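Uncharacterized protein (Pseudomonas aeruginosa, PDB 4E72) is of unknown function, a DUF3298-family protein made with a signal sequence and probably a lipoprotein of the cell envelope. Local coordinates at residues P116-D124 with H179-K190. Residues are numbered along the deposited sequence; the frame is centred on the assembly and turned at random.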
loop_
_atom_site.group_PDB
_atom_site.type_symbol
_atom_site.label_atom_id
_atom_site.label_comp_id
_atom_site.label_asym_id
_atom_site.label_seq_id
_atom_site.Cartn_x
_atom_site.Cartn_y
_atom_site.Cartn_z
ATOM N N PRO A 116 9.483 -6.695 3.658
ATOM C CA PRO A 116 8.616 -5.508 3.541
ATOM C C PRO A 116 7.304 -5.784 2.780
ATOM O O PRO A 116 7.236 -6.656 1.904
ATOM C CB PRO A 116 9.487 -4.518 2.770
ATOM C CG PRO A 116 10.353 -5.383 1.888
ATOM C CD PRO A 116 10.494 -6.736 2.576
ATOM N N GLY A 117 6.270 -5.019 3.125
ATOM C CA GLY A 117 4.979 -5.045 2.453
ATOM C C GLY A 117 4.474 -3.630 2.227
ATOM O O GLY A 117 4.776 -2.723 3.008
ATOM N N ARG A 118 3.709 -3.429 1.154
ATOM C CA ARG A 118 3.083 -2.133 0.810
ATOM C C ARG A 118 1.698 -2.407 0.344
ATOM O O ARG A 118 1.432 -3.509 -0.106
ATOM C CB ARG A 118 3.861 -1.324 -0.262
ATOM C CG ARG A 118 5.212 -0.790 0.165
ATOM C CD ARG A 118 5.158 0.344 1.174
ATOM N NE ARG A 118 6.498 0.862 1.462
ATOM C CZ ARG A 118 7.393 0.288 2.269
ATOM N NH1 ARG A 118 7.098 -0.842 2.911
ATOM N NH2 ARG A 118 8.592 0.831 2.432
ATOM N N GLY A 119 0.824 -1.417 0.465
ATOM C CA GLY A 119 -0.574 -1.510 0.047
ATOM C C GLY A 119 -1.249 -0.151 -0.025
ATOM O O GLY A 119 -0.730 0.859 0.480
ATOM N N PHE A 120 -2.401 -0.116 -0.679
ATOM C CA PHE A 120 -3.197 1.114 -0.767
ATOM C C PHE A 120 -4.628 0.846 -0.343
ATOM O O PHE A 120 -5.130 -0.274 -0.490
ATOM C CB PHE A 120 -3.206 1.691 -2.197
ATOM C CG PHE A 120 -1.919 2.281 -2.707
ATOM C CD1 PHE A 120 -1.281 3.314 -2.016
ATOM C CD2 PHE A 120 -1.399 1.893 -3.936
ATOM C CE1 PHE A 120 -0.102 3.889 -2.511
ATOM C CE2 PHE A 120 -0.231 2.481 -4.439
ATOM C CZ PHE A 120 0.419 3.463 -3.717
ATOM N N ILE A 121 -5.277 1.880 0.164
ATOM C CA ILE A 121 -6.715 1.948 0.396
ATOM C C ILE A 121 -7.178 3.182 -0.395
ATOM O O ILE A 121 -6.632 4.269 -0.207
ATOM C CB ILE A 121 -7.153 2.009 1.881
ATOM C CG1 ILE A 121 -6.598 0.831 2.719
ATOM C CG2 ILE A 121 -8.702 2.135 1.985
ATOM C CD1 ILE A 121 -6.771 0.998 4.264
ATOM N N ASN A 122 -8.131 3.008 -1.298
ATOM C CA ASN A 122 -8.750 4.110 -2.043
ATOM C C ASN A 122 -10.184 4.239 -1.527
ATOM O O ASN A 122 -11.057 3.503 -1.946
ATOM C CB ASN A 122 -8.705 3.886 -3.556
ATOM C CG ASN A 122 -7.323 3.861 -4.111
ATOM O OD1 ASN A 122 -6.798 4.896 -4.533
ATOM N ND2 ASN A 122 -6.696 2.677 -4.096
ATOM N N TYR A 123 -10.390 5.089 -0.540
ATOM C CA TYR A 123 -11.699 5.259 0.072
ATOM C C TYR A 123 -12.457 6.451 -0.512
ATOM O O TYR A 123 -12.008 7.593 -0.389
ATOM C CB TYR A 123 -11.546 5.415 1.591
ATOM C CG TYR A 123 -12.873 5.385 2.311
ATOM C CD1 TYR A 123 -13.489 4.175 2.625
ATOM C CD2 TYR A 123 -13.505 6.562 2.698
ATOM C CE1 TYR A 123 -14.720 4.140 3.277
ATOM C CE2 TYR A 123 -14.747 6.541 3.340
ATOM C CZ TYR A 123 -15.350 5.325 3.624
ATOM O OH TYR A 123 -16.542 5.280 4.297
ATOM N N ASP A 124 -13.615 6.189 -1.127
ATOM C CA ASP A 124 -14.492 7.233 -1.681
ATOM C C ASP A 124 -15.524 7.653 -0.627
ATOM O O ASP A 124 -16.332 6.841 -0.185
ATOM C CB ASP A 124 -15.179 6.742 -2.961
ATOM C CG ASP A 124 -16.045 7.762 -3.703
ATOM O OD1 ASP A 124 -15.847 8.994 -3.498
ATOM O OD2 ASP A 124 -16.868 7.340 -4.523
ATOM N N HIS A 179 -1.672 -3.126 -6.117
ATOM C CA HIS A 179 -1.623 -1.795 -5.466
ATOM C C HIS A 179 -1.668 -0.652 -6.457
ATOM O O HIS A 179 -0.658 -0.260 -7.050
ATOM C CB HIS A 179 -0.364 -1.659 -4.575
ATOM C CG HIS A 179 0.052 -2.931 -3.880
ATOM N ND1 HIS A 179 -0.827 -3.631 -3.052
ATOM C CD2 HIS A 179 1.256 -3.544 -3.859
ATOM C CE1 HIS A 179 -0.143 -4.657 -2.585
ATOM N NE2 HIS A 179 1.133 -4.626 -3.000
ATOM N N VAL A 180 -2.865 -0.092 -6.600
ATOM C CA VAL A 180 -3.187 0.977 -7.529
ATOM C C VAL A 180 -3.787 2.100 -6.729
ATOM O O VAL A 180 -4.763 1.865 -6.029
ATOM C CB VAL A 180 -4.174 0.470 -8.633
ATOM C CG1 VAL A 180 -4.642 1.612 -9.557
ATOM C CG2 VAL A 180 -3.578 -0.671 -9.453
ATOM N N ALA A 181 -3.245 3.322 -6.843
ATOM C CA ALA A 181 -3.806 4.459 -6.124
ATOM C C ALA A 181 -4.250 5.569 -7.063
ATOM O O ALA A 181 -3.538 5.901 -8.025
ATOM C CB ALA A 181 -2.817 4.994 -5.132
ATOM N N LEU A 182 -5.442 6.156 -6.767
ATOM C CA LEU A 182 -5.988 7.266 -7.518
ATOM C C LEU A 182 -5.350 8.569 -6.997
ATOM O O LEU A 182 -6.017 9.414 -6.392
ATOM C CB LEU A 182 -7.532 7.299 -7.446
ATOM C CG LEU A 182 -8.302 6.174 -8.194
ATOM C CD1 LEU A 182 -9.800 6.297 -7.951
ATOM C CD2 LEU A 182 -8.039 6.212 -9.717
ATOM N N THR A 183 -4.028 8.717 -7.222
ATOM C CA THR A 183 -3.287 9.905 -6.804
ATOM C C THR A 183 -3.690 11.078 -7.753
ATOM O O THR A 183 -4.305 10.866 -8.812
ATOM C CB THR A 183 -1.788 9.601 -6.691
ATOM O OG1 THR A 183 -1.401 8.770 -7.776
ATOM C CG2 THR A 183 -1.446 8.879 -5.394
ATOM N N PHE A 184 -3.470 12.301 -7.301
ATOM C CA PHE A 184 -3.940 13.484 -8.023
ATOM C C PHE A 184 -3.195 13.732 -9.352
ATOM O O PHE A 184 -3.845 14.063 -10.334
ATOM C CB PHE A 184 -3.868 14.728 -7.126
ATOM C CG PHE A 184 -4.419 15.987 -7.738
ATOM C CD1 PHE A 184 -5.762 16.318 -7.602
ATOM C CD2 PHE A 184 -3.588 16.868 -8.427
ATOM C CE1 PHE A 184 -6.280 17.478 -8.193
ATOM C CE2 PHE A 184 -4.105 18.036 -9.013
ATOM C CZ PHE A 184 -5.448 18.332 -8.890
ATOM N N GLY A 185 -1.872 13.552 -9.370
ATOM C CA GLY A 185 -1.057 13.861 -10.543
ATOM C C GLY A 185 -1.129 12.888 -11.689
ATOM O O GLY A 185 -1.028 13.289 -12.849
ATOM N N ALA A 186 -1.299 11.602 -11.362
ATOM C CA ALA A 186 -1.350 10.457 -12.270
ATOM C C ALA A 186 -1.863 9.265 -11.494
ATOM O O ALA A 186 -1.977 9.358 -10.271
ATOM C CB ALA A 186 0.052 10.162 -12.807
ATOM N N VAL A 187 -2.210 8.161 -12.170
ATOM C CA VAL A 187 -2.578 6.958 -11.431
ATOM C C VAL A 187 -1.239 6.277 -10.971
ATOM O O VAL A 187 -0.343 6.045 -11.792
ATOM C CB VAL A 187 -3.525 6.031 -12.241
ATOM C CG1 VAL A 187 -3.585 4.613 -11.660
ATOM C CG2 VAL A 187 -4.924 6.625 -12.289
ATOM N N THR A 188 -1.091 6.015 -9.663
ATOM C CA THR A 188 0.137 5.365 -9.150
ATOM C C THR A 188 -0.020 3.841 -9.087
ATOM O O THR A 188 -0.985 3.348 -8.501
ATOM C CB THR A 188 0.526 5.933 -7.768
ATOM O OG1 THR A 188 0.729 7.334 -7.902
ATOM C CG2 THR A 188 1.799 5.286 -7.178
ATOM N N LEU A 189 0.940 3.107 -9.689
ATOM C CA LEU A 189 1.053 1.644 -9.584
ATOM C C LEU A 189 2.273 1.362 -8.744
ATOM O O LEU A 189 3.399 1.668 -9.160
ATOM C CB LEU A 189 1.158 0.887 -10.923
ATOM C CG LEU A 189 0.143 1.116 -12.036
ATOM C CD1 LEU A 189 0.251 0.003 -13.051
ATOM C CD2 LEU A 189 -1.250 1.139 -11.520
ATOM N N LYS A 190 2.056 0.832 -7.544
ATOM C CA LYS A 190 3.137 0.547 -6.610
ATOM C C LYS A 190 3.401 -0.967 -6.554
ATOM O O LYS A 190 2.474 -1.759 -6.388
ATOM C CB LYS A 190 2.789 1.123 -5.225
ATOM C CG LYS A 190 3.754 0.737 -4.121
ATOM C CD LYS A 190 4.842 1.727 -3.952
ATOM C CE LYS A 190 4.820 2.332 -2.578
ATOM N NZ LYS A 190 5.999 3.203 -2.379
HETATM O O HOH W 1 -3.250 -2.522 -1.938
#
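The H179 ring turns one face to R118 O, 3.0 Å above its plane and offset toward the rim, where the beta-hairpin 179-190 packs against strand 115-124 of the six-stranded mixed sheet. Over the same face, G119 CA makes a CH-pi contact, 4.2 Å from the centroid of the H179 ring. At the ring's rim, ND1 shares a water with F120 N, and NE2 is hydrogen-bonded to D192. N122 ND2 donates to V180 O at 2.9 Å, in the carbonyl plane but with a bent N-H...O angle (139°); V180 CB points away from the strand, and its side chain touches F145 of helix 142-159. A181 drops CB onto the centre of the F120 ring, 3.5 Å from the centroid; with F120 CB already directed at the hairpin, CG anti to the carbonyl carbon (chi1 -70°) lays the ring beneath A181 CB. L182, centre of an inverse gamma turn, gives its N-H almost straight (171°) to N122 OD1, so both ends of that buried amide are engaged and its rotation is fixed. On the returning strand, T188 CG2 brushes F120 CZ. K190, salt-bridged through NZ to E205, bends to bring CE near R118 CG, the like charges K190 NZ and R118 NE staying 4.5 Å apart; its side chain crosses that of F120 at about a right angle, CB 3.4 Å from F120 CE2.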